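Local coordinates for protein SSD1 (Saccharomyces cerevisiae S288C, PDB 7AM1) that binds regulatory elements in mRNA untranslated regions and represses translation, as a member of the RNase II family that has no nuclease activity, at residues Ser505-Ala508 and Arg509-Asn512; Gly545-Val548 and Ile549-Lys553; Leu524-Ser527 and Leu528-Lys532. All blocks are in the same frame, centred on the assembly; numbering follows the deposited sequence.

How the interactions relate
All three contacts are local helix contacts within the RNB domain, which in this pseudonuclease does not cleave RNA. Interaction 2, near the start of helix 544-568, touches both of the others. Toward interaction 1, their centres about 12 Å apart, Arg510 NH1 forms a 2.9 Å salt bridge with Glu551 OE2, and Tyr507 CD1 packs on Glu551 CD at 3.4 Å. Toward interaction 3, with centres about 13 Å apart, Asn550 ND2 lies 3.2 Å from Glu526 OE1, a probable hydrogen bond. Interactions 1 and 3 do not meet; their nearest atoms are about 8 Å apart. Arg554 joins the set, pairing with both Glu551 and Glu526.

Interaction 1: Ser505-Ala508 and Arg509-Asn512; sequences SFYA and RRIN
Tyr507 and Ile511 pack one turn apart at the C-terminal end of helix 495-510, which a Schellman motif closes inside the RNB domain. Ile511 lies over one face of the phenol ring: CG1 stands above its centre, and CD1 comes to 3.6 Å from Tyr507 CZ in an off-centre CH-pi contact. With CG1 placed between its own N and carbonyl carbon (chi1 64°), Ile511 folds back on the preceding turn, bringing CG1 to 3.4 Å from Tyr507 O. Arg510 NH1 approaches the edge of the same ring, in its plane, at 3.3 Å from Tyr507 CE1; the guanidinium is inclined 52° to the ring and does not stack on it. Partners beyond the helix hold this guanidinium, NH1 on Glu551 and NH2 on the carbonyl of Leu652. Arg509 runs alongside Phe506, its NH2 3.7 Å from Phe506 CD1, while the Phe506 ring also meets Tyr453 edge-to-face. The last regular turn is held by Ile511 N bonding to Tyr507 O at 3.0 Å. Asn512 then takes positive phi as the C-prime residue, its N returning weakly to Arg509 O and its ND2 reaching Asp605. Ser505 OG, which also bonds to Ile502 O, accepts a 2.7 Å hydrogen bond from a water, and Arg509 NH1 donates to that same water at 3.0 Å.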
ATOM      1  N   SER A 505       9.702  20.755 -14.820  1.00 43.21           N
ATOM      2  CA  SER A 505       9.668  22.067 -14.182  1.00 44.71           C
ATOM      3  C   SER A 505       8.598  22.130 -13.095  1.00 41.75           C
ATOM      4  O   SER A 505       8.800  22.778 -12.063  1.00 41.85           O
ATOM      5  CB  SER A 505       9.447  23.171 -15.221  1.00 47.78           C
ATOM      6  OG  SER A 505       8.085  23.267 -15.594  1.00 48.57           O
ATOM      7  N   PHE A 506       7.441  21.488 -13.314  1.00 40.49           N
ATOM      8  CA  PHE A 506       6.461  21.360 -12.239  1.00 40.30           C
ATOM      9  C   PHE A 506       7.072  20.630 -11.051  1.00 40.68           C
ATOM     10  O   PHE A 506       6.933  21.048  -9.896  1.00 41.86           O
ATOM     11  CB  PHE A 506       5.221  20.587 -12.701  1.00 39.94           C
ATOM     12  CG  PHE A 506       4.357  21.315 -13.690  1.00 41.38           C
ATOM     13  CD1 PHE A 506       4.587  22.636 -14.019  1.00 41.38           C
ATOM     14  CD2 PHE A 506       3.272  20.668 -14.260  1.00 40.81           C
ATOM     15  CE1 PHE A 506       3.769  23.287 -14.925  1.00 42.47           C
ATOM     16  CE2 PHE A 506       2.456  21.308 -15.161  1.00 40.83           C
ATOM     17  CZ  PHE A 506       2.698  22.625 -15.492  1.00 41.55           C
ATOM     18  N   TYR A 507       7.747  19.516 -11.333  1.00 40.43           N
ATOM     19  CA  TYR A 507       8.342  18.688 -10.293  1.00 40.79           C
ATOM     20  C   TYR A 507       9.398  19.460  -9.520  1.00 41.95           C
ATOM     21  O   TYR A 507       9.408  19.457  -8.284  1.00 41.35           O
ATOM     22  CB  TYR A 507       8.941  17.440 -10.943  1.00 41.60           C
ATOM     23  CG  TYR A 507       9.718  16.536 -10.023  1.00 42.51           C
ATOM     24  CD1 TYR A 507       9.092  15.878  -8.975  1.00 41.11           C
ATOM     25  CD2 TYR A 507      11.073  16.305 -10.226  1.00 45.03           C
ATOM     26  CE1 TYR A 507       9.795  15.035  -8.141  1.00 41.95           C
ATOM     27  CE2 TYR A 507      11.786  15.456  -9.398  1.00 45.65           C
ATOM     28  CZ  TYR A 507      11.144  14.824  -8.361  1.00 44.11           C
ATOM     29  OH  TYR A 507      11.858  13.982  -7.541  1.00 44.76           O
ATOM     30  N   ALA A 508      10.290  20.143 -10.241  1.00 41.95           N
ATOM     31  CA  ALA A 508      11.370  20.877  -9.597  1.00 43.34           C
ATOM     32  C   ALA A 508      10.833  21.939  -8.651  1.00 43.89           C
ATOM     33  O   ALA A 508      11.406  22.180  -7.582  1.00 42.89           O
ATOM     34  CB  ALA A 508      12.268  21.516 -10.656  1.00 44.74           C
ATOM     35  N   ARG A 509       9.739  22.597  -9.030  1.00 46.31           N
ATOM     36  CA  ARG A 509       9.148  23.588  -8.140  1.00 50.56           C
ATOM     37  C   ARG A 509       8.459  22.901  -6.962  1.00 44.52           C
ATOM     38  O   ARG A 509       8.529  23.384  -5.827  1.00 43.31           O
ATOM     39  CB  ARG A 509       8.194  24.487  -8.926  1.00 61.02           C
ATOM     40  CG  ARG A 509       7.865  25.803  -8.225  1.00 73.47           C
ATOM     41  CD  ARG A 509       6.942  26.684  -9.068  1.00 84.59           C
ATOM     42  NE  ARG A 509       5.797  25.921  -9.563  1.00 91.46           N
ATOM     43  CZ  ARG A 509       5.519  25.691 -10.846  1.00 95.87           C
ATOM     44  NH1 ARG A 509       6.277  26.190 -11.819  1.00 97.57           N
ATOM     45  NH2 ARG A 509       4.453  24.969 -11.155  1.00 96.52           N
ATOM     46  N   ARG A 510       7.788  21.770  -7.212  1.00 42.86           N
ATOM     47  CA  ARG A 510       7.085  21.074  -6.137  1.00 42.02           C
ATOM     48  C   ARG A 510       8.045  20.657  -5.027  1.00 42.85           C
ATOM     49  O   ARG A 510       7.749  20.835  -3.840  1.00 43.76           O
ATOM     50  CB  ARG A 510       6.345  19.846  -6.674  1.00 41.44           C
ATOM     51  CG  ARG A 510       5.433  19.191  -5.627  1.00 40.90           C
ATOM     52  CD  ARG A 510       4.680  17.973  -6.161  1.00 40.07           C
ATOM     53  NE  ARG A 510       5.570  16.899  -6.608  1.00 38.92           N
ATOM     54  CZ  ARG A 510       6.316  16.145  -5.803  1.00 38.12           C
ATOM     55  NH1 ARG A 510       7.090  15.196  -6.315  1.00 37.34           N
ATOM     56  NH2 ARG A 510       6.298  16.340  -4.488  1.00 37.97           N
ATOM     57  N   ILE A 511       9.199  20.087  -5.393  1.00 42.37           N
ATOM     58  CA  ILE A 511      10.163  19.645  -4.390  1.00 43.98           C
ATOM     59  C   ILE A 511      11.236  20.699  -4.138  1.00 44.36           C
ATOM     60  O   ILE A 511      12.203  20.439  -3.417  1.00 43.40           O
ATOM     61  CB  ILE A 511      10.827  18.299  -4.772  1.00 44.82           C
ATOM     62  CG1 ILE A 511      11.674  18.421  -6.044  1.00 46.08           C
ATOM     63  CG2 ILE A 511       9.771  17.218  -4.926  1.00 43.85           C
ATOM     64  CD1 ILE A 511      12.700  17.302  -6.190  1.00 46.49           C
ATOM     65  N   ASN A 512      11.094  21.880  -4.739  1.00 47.73           N
ATOM     66  CA  ASN A 512      11.956  23.017  -4.407  1.00 50.70           C
ATOM     67  C   ASN A 512      13.419  22.739  -4.753  1.00 51.17           C
ATOM     68  O   ASN A 512      14.334  23.110  -4.016  1.00 51.25           O
ATOM     69  CB  ASN A 512      11.805  23.378  -2.925  1.00 53.18           C
ATOM     70  CG  ASN A 512      12.369  24.736  -2.598  1.00 55.96           C
ATOM     71  OD1 ASN A 512      12.270  25.663  -3.396  1.00 59.33           O
ATOM     72  ND2 ASN A 512      12.963  24.865  -1.418  1.00 55.16           N
TER
HETATM   73  O   HOH W   1       6.660  25.351 -14.632  1.00 47.75           O

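Interaction 2: Gly545-Val548 and Ile549-Lys553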
ATOM      1  N   GLY A 545       7.691   7.642 -18.222  1.00 38.93           N
ATOM      2  CA  GLY A 545       6.419   8.082 -18.773  1.00 40.38           C
ATOM      3  C   GLY A 545       5.368   8.285 -17.700  1.00 41.13           C
ATOM      4  O   GLY A 545       4.668   9.301 -17.681  1.00 41.08           O
ATOM      5  N   PHE A 546       5.243   7.317 -16.789  1.00 38.90           N
ATOM      6  CA  PHE A 546       4.299   7.480 -15.691  1.00 36.42           C
ATOM      7  C   PHE A 546       4.631   8.717 -14.865  1.00 35.58           C
ATOM      8  O   PHE A 546       3.736   9.484 -14.496  1.00 35.69           O
ATOM      9  CB  PHE A 546       4.287   6.246 -14.790  1.00 35.21           C
ATOM     10  CG  PHE A 546       3.489   6.445 -13.525  1.00 34.54           C
ATOM     11  CD1 PHE A 546       2.118   6.233 -13.511  1.00 36.19           C
ATOM     12  CD2 PHE A 546       4.098   6.898 -12.365  1.00 33.31           C
ATOM     13  CE1 PHE A 546       1.372   6.441 -12.349  1.00 36.16           C
ATOM     14  CE2 PHE A 546       3.357   7.111 -11.207  1.00 32.72           C
ATOM     15  CZ  PHE A 546       1.994   6.881 -11.201  1.00 34.34           C
ATOM     16  N   VAL A 547       5.916   8.929 -14.565  1.00 34.80           N
ATOM     17  CA  VAL A 547       6.306  10.036 -13.697  1.00 34.14           C
ATOM     18  C   VAL A 547       5.991  11.369 -14.364  1.00 35.30           C
ATOM     19  O   VAL A 547       5.530  12.312 -13.708  1.00 34.40           O
ATOM     20  CB  VAL A 547       7.799   9.923 -13.337  1.00 35.55           C
ATOM     21  CG1 VAL A 547       8.285  11.176 -12.625  1.00 37.51           C
ATOM     22  CG2 VAL A 547       8.047   8.699 -12.471  1.00 33.89           C
ATOM     23  N   VAL A 548       6.234  11.469 -15.675  1.00 36.60           N
ATOM     24  CA  VAL A 548       5.917  12.690 -16.415  1.00 37.27           C
ATOM     25  C   VAL A 548       4.436  13.020 -16.281  1.00 35.99           C
ATOM     26  O   VAL A 548       4.058  14.128 -15.882  1.00 35.23           O
ATOM     27  CB  VAL A 548       6.325  12.543 -17.894  1.00 39.32           C
ATOM     28  CG1 VAL A 548       5.691  13.645 -18.736  1.00 39.74           C
ATOM     29  CG2 VAL A 548       7.828  12.586 -18.039  1.00 39.35           C
ATOM     30  N   ILE A 549       3.573  12.060 -16.622  1.00 34.34           N
ATOM     31  CA  ILE A 549       2.139  12.296 -16.542  1.00 34.78           C
ATOM     32  C   ILE A 549       1.709  12.477 -15.091  1.00 34.28           C
ATOM     33  O   ILE A 549       0.800  13.265 -14.807  1.00 33.99           O
ATOM     34  CB  ILE A 549       1.368  11.143 -17.216  1.00 35.89           C
ATOM     35  CG1 ILE A 549       1.767  11.011 -18.694  1.00 37.55           C
ATOM     36  CG2 ILE A 549      -0.136  11.323 -17.041  1.00 36.54           C
ATOM     37  CD1 ILE A 549       1.548  12.262 -19.551  1.00 38.34           C
ATOM     38  N   ASN A 550       2.348  11.764 -14.154  1.00 33.88           N
ATOM     39  CA  ASN A 550       1.956  11.854 -12.748  1.00 34.14           C
ATOM     40  C   ASN A 550       2.266  13.234 -12.172  1.00 33.34           C
ATOM     41  O   ASN A 550       1.482  13.773 -11.381  1.00 31.06           O
ATOM     42  CB  ASN A 550       2.654  10.762 -11.924  1.00 34.62           C
ATOM     43  CG  ASN A 550       1.999  10.538 -10.548  1.00 35.46           C
ATOM     44  OD1 ASN A 550       0.773  10.591 -10.407  1.00 33.74           O
ATOM     45  ND2 ASN A 550       2.825  10.282  -9.534  1.00 34.77           N
ATOM     46  N   GLU A 551       3.404  13.826 -12.543  1.00 32.23           N
ATOM     47  CA  GLU A 551       3.717  15.146 -12.006  1.00 35.88           C
ATOM     48  C   GLU A 551       2.829  16.217 -12.627  1.00 35.77           C
ATOM     49  O   GLU A 551       2.528  17.225 -11.976  1.00 37.02           O
ATOM     50  CB  GLU A 551       5.193  15.478 -12.213  1.00 38.05           C
ATOM     51  CG  GLU A 551       6.122  14.763 -11.233  1.00 39.69           C
ATOM     52  CD  GLU A 551       5.910  15.196  -9.786  1.00 41.31           C
ATOM     53  OE1 GLU A 551       5.600  16.386  -9.552  1.00 40.99           O
ATOM     54  OE2 GLU A 551       6.046  14.339  -8.879  1.00 42.95           O
ATOM     55  N   ILE A 552       2.386  16.016 -13.868  1.00 38.13           N
ATOM     56  CA  ILE A 552       1.413  16.935 -14.448  1.00 38.73           C
ATOM     57  C   ILE A 552       0.075  16.811 -13.729  1.00 37.82           C
ATOM     58  O   ILE A 552      -0.567  17.819 -13.419  1.00 38.10           O
ATOM     59  CB  ILE A 552       1.282  16.693 -15.965  1.00 38.52           C
ATOM     60  CG1 ILE A 552       2.535  17.206 -16.685  1.00 39.33           C
ATOM     61  CG2 ILE A 552       0.030  17.377 -16.518  1.00 39.56           C
ATOM     62  CD1 ILE A 552       2.647  16.752 -18.126  1.00 39.54           C
ATOM     63  N   LYS A 553      -0.356  15.582 -13.432  1.00 37.75           N
ATOM     64  CA  LYS A 553      -1.616  15.381 -12.721  1.00 36.97           C
ATOM     65  C   LYS A 553      -1.549  15.928 -11.300  1.00 35.78           C
ATOM     66  O   LYS A 553      -2.554  16.424 -10.775  1.00 35.10           O
ATOM     67  CB  LYS A 553      -1.975  13.896 -12.700  1.00 38.14           C
ATOM     68  CG  LYS A 553      -2.501  13.368 -14.026  1.00 40.03           C
ATOM     69  CD  LYS A 553      -2.661  11.856 -14.016  1.00 41.57           C
ATOM     70  CE  LYS A 553      -3.287  11.359 -15.309  1.00 42.73           C
ATOM     71  NZ  LYS A 553      -3.449   9.877 -15.323  1.00 42.25           N
TER
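The first turns of helix 544-568, a long helix of the RNB domain, are regular alpha-helix, and on one flank Phe546 and Asn550 lay their side chains alongside each other one turn apart. Both have CG anti to the backbone N, with chi1 171° for Phe546 and -164° for Asn550, which lets them run side by side in the same direction. Asn550 CB lies over a face of the ring, 4.1 Å from the Phe546 centroid, as a CH-pi donor. Farther out, Asn550 CG is 3.7 Å from Phe546 CZ and the amide nitrogen ND2, which goes on to Glu526, is 3.6 Å from Phe546 CE2. Ring and amide planes are 30° apart; CB covers the face near its rim and the amide passes beyond the CE2-CZ edge, so it does not stack on the ring. The backbone beneath is drawn close as well, with Asn550 N donating to Phe546 O at 2.7 Å. The residues on either side repeat the i to i+4 pattern, Ile549 N to Gly545 O and Glu551 N to Val547 O.

The apolar flank faces other parts of the domain. Ile549 packs on helix 480-488 and on Leu380 of strand 378-384, Val548 on Ala503 of helix 495-510, and Ile552 on that helix and the same strand. The Glu551 chain bends at chi2, and its OE2 forms a salt bridge with Arg554. Val548 and Ile552 touch loosely, CG1 of Val548 being 4.4 Å from CD1 of Ile552, whereas Ile552 CG1 rests 3.5 Å from Val548 O.

Interaction 3: Leu524-Ser527 and Leu528-Lys532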
ATOM      1  N   LEU A 524       7.257   4.384  -3.377  1.00 35.10           N
ATOM      2  CA  LEU A 524       6.504   4.065  -2.168  1.00 36.34           C
ATOM      3  C   LEU A 524       5.739   5.287  -1.668  1.00 37.60           C
ATOM      4  O   LEU A 524       4.584   5.170  -1.241  1.00 38.46           O
ATOM      5  CB  LEU A 524       7.447   3.510  -1.095  1.00 36.71           C
ATOM      6  CG  LEU A 524       8.198   2.223  -1.474  1.00 37.87           C
ATOM      7  CD1 LEU A 524       9.100   1.739  -0.344  1.00 39.71           C
ATOM      8  CD2 LEU A 524       7.261   1.102  -1.905  1.00 36.70           C
ATOM      9  N   LEU A 525       6.344   6.474  -1.732  1.00 37.26           N
ATOM     10  CA  LEU A 525       5.612   7.662  -1.305  1.00 37.60           C
ATOM     11  C   LEU A 525       4.395   7.902  -2.197  1.00 34.20           C
ATOM     12  O   LEU A 525       3.332   8.296  -1.707  1.00 33.64           O
ATOM     13  CB  LEU A 525       6.522   8.887  -1.291  1.00 40.16           C
ATOM     14  CG  LEU A 525       7.731   8.846  -0.351  1.00 42.78           C
ATOM     15  CD1 LEU A 525       8.219  10.267  -0.064  1.00 44.31           C
ATOM     16  CD2 LEU A 525       7.448   8.099   0.942  1.00 43.61           C
ATOM     17  N   GLU A 526       4.515   7.645  -3.504  1.00 33.79           N
ATOM     18  CA  GLU A 526       3.343   7.747  -4.373  1.00 33.11           C
ATOM     19  C   GLU A 526       2.202   6.878  -3.853  1.00 32.78           C
ATOM     20  O   GLU A 526       1.040   7.305  -3.844  1.00 30.66           O
ATOM     21  CB  GLU A 526       3.713   7.367  -5.809  1.00 33.37           C
ATOM     22  CG  GLU A 526       2.546   6.942  -6.713  1.00 33.96           C
ATOM     23  CD  GLU A 526       1.545   8.051  -7.013  1.00 35.58           C
ATOM     24  OE1 GLU A 526       1.816   9.230  -6.694  1.00 35.32           O
ATOM     25  OE2 GLU A 526       0.483   7.733  -7.593  1.00 35.89           O
ATOM     26  N   SER A 527       2.516   5.661  -3.389  1.00 34.62           N
ATOM     27  CA  SER A 527       1.478   4.732  -2.955  1.00 33.75           C
ATOM     28  C   SER A 527       0.809   5.175  -1.661  1.00 32.89           C
ATOM     29  O   SER A 527      -0.244   4.632  -1.313  1.00 33.51           O
ATOM     30  CB  SER A 527       2.045   3.309  -2.807  1.00 34.21           C
ATOM     31  OG  SER A 527       2.772   3.141  -1.605  1.00 34.48           O
ATOM     32  N   LEU A 528       1.398   6.124  -0.932  1.00 32.45           N
ATOM     33  CA  LEU A 528       0.681   6.747   0.171  1.00 33.60           C
ATOM     34  C   LEU A 528      -0.506   7.568  -0.314  1.00 34.20           C
ATOM     35  O   LEU A 528      -1.445   7.783   0.457  1.00 34.03           O
ATOM     36  CB  LEU A 528       1.614   7.640   0.986  1.00 34.99           C
ATOM     37  CG  LEU A 528       2.702   6.935   1.798  1.00 38.40           C
ATOM     38  CD1 LEU A 528       3.710   7.955   2.319  1.00 40.73           C
ATOM     39  CD2 LEU A 528       2.092   6.134   2.954  1.00 38.89           C
ATOM     40  N   ASP A 529      -0.495   8.035  -1.564  1.00 33.96           N
ATOM     41  CA  ASP A 529      -1.607   8.842  -2.042  1.00 32.56           C
ATOM     42  C   ASP A 529      -2.569   8.089  -2.946  1.00 31.12           C
ATOM     43  O   ASP A 529      -3.771   8.352  -2.899  1.00 30.84           O
ATOM     44  CB  ASP A 529      -1.113  10.074  -2.806  1.00 34.25           C
ATOM     45  CG  ASP A 529      -2.242  11.028  -3.125  1.00 34.18           C
ATOM     46  OD1 ASP A 529      -2.791  11.615  -2.166  1.00 33.72           O
ATOM     47  OD2 ASP A 529      -2.597  11.169  -4.317  1.00 33.72           O
ATOM     48  N   ASP A 530      -2.090   7.133  -3.734  1.00 33.16           N
ATOM     49  CA  ASP A 530      -2.910   6.557  -4.789  1.00 34.22           C
ATOM     50  C   ASP A 530      -2.420   5.146  -5.069  1.00 33.72           C
ATOM     51  O   ASP A 530      -1.363   4.727  -4.593  1.00 33.66           O
ATOM     52  CB  ASP A 530      -2.842   7.448  -6.039  1.00 35.98           C
ATOM     53  CG  ASP A 530      -4.041   7.299  -6.949  1.00 38.46           C
ATOM     54  OD1 ASP A 530      -5.027   6.639  -6.567  1.00 39.19           O
ATOM     55  OD2 ASP A 530      -3.980   7.853  -8.071  1.00 40.39           O
ATOM     56  N   GLU A 531      -3.210   4.408  -5.840  1.00 33.32           N
ATOM     57  CA  GLU A 531      -2.839   3.068  -6.266  1.00 33.66           C
ATOM     58  C   GLU A 531      -2.468   3.064  -7.742  1.00 33.82           C
ATOM     59  O   GLU A 531      -2.924   3.904  -8.523  1.00 35.71           O
ATOM     60  CB  GLU A 531      -3.979   2.073  -6.032  1.00 32.68           C
ATOM     61  CG  GLU A 531      -4.504   2.039  -4.602  1.00 33.69           C
ATOM     62  CD  GLU A 531      -5.523   3.123  -4.319  1.00 33.54           C
ATOM     63  OE1 GLU A 531      -5.259   3.963  -3.432  1.00 32.55           O
ATOM     64  OE2 GLU A 531      -6.585   3.142  -4.987  1.00 33.86           O
ATOM     65  N   LYS A 532      -1.671   2.069  -8.125  1.00 32.64           N
ATOM     66  CA  LYS A 532      -1.340   1.873  -9.527  1.00 33.62           C
ATOM     67  C   LYS A 532      -2.573   1.401 -10.285  1.00 34.48           C
ATOM     68  O   LYS A 532      -3.433   0.699  -9.742  1.00 35.87           O
ATOM     69  CB  LYS A 532      -0.229   0.834  -9.690  1.00 33.13           C
ATOM     70  CG  LYS A 532       1.144   1.271  -9.222  1.00 32.94           C
ATOM     71  CD  LYS A 532       2.181   0.208  -9.581  1.00 34.42           C
ATOM     72  CE  LYS A 532       3.586   0.664  -9.247  1.00 35.03           C
ATOM     73  NZ  LYS A 532       4.573  -0.422  -9.485  1.00 36.43           N
TER
HETATM   74  O   HOH W   2      -1.595   8.031  -9.329  1.00 34.95           O
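The carboxylate planes of Glu526 and Asp530 are turned 66° apart at the ends of side chains that run side by side in the same direction. Glu526 OE2 comes to 3.7 Å from Asp530 CB, and its distance to Asp530 OD2 is 4.5 Å. One water spans these two oxygens, donating a 2.7 Å hydrogen bond to Glu526 OE2 and an equally long one to Asp530 OD2. Basic residues around the pair probably offset the like charges: Arg554 takes Glu526 OE1, Lys703 takes Asp530 OD1, and Arg665 and Arg666 both reach Asp530 OD2. Glu526 gets its outer atoms here through a bend at chi2.

Behind the acids lies the short helix 523-529 of the RNB domain. Glu526 O is gripped twice, by Asp529 N from above the carbonyl plane and by Asp530 N within it, at 3.1 Å. Leu528 N likewise divides its bonding, at 3.0 Å to Leu525 O and weakly to Leu524 O. The leucines Leu525 and Leu528 lie alongside each other, while Ser527 and Leu528 pack on Phe628 of helix 617-629. Ser527 OG, between its own N and carbonyl carbon (chi1 79°), turns back to donate along a lone pair of Leu524 O at 2.7 Å. With an alanine here, Leu524 O would probably lose the hydroxyl on its lone pair and be left, within this turn, to the weak bonds from Ser527 N and Leu528 N. Ser527 CA also makes a CA-H...O contact of 3.3 Å with Asp530 O.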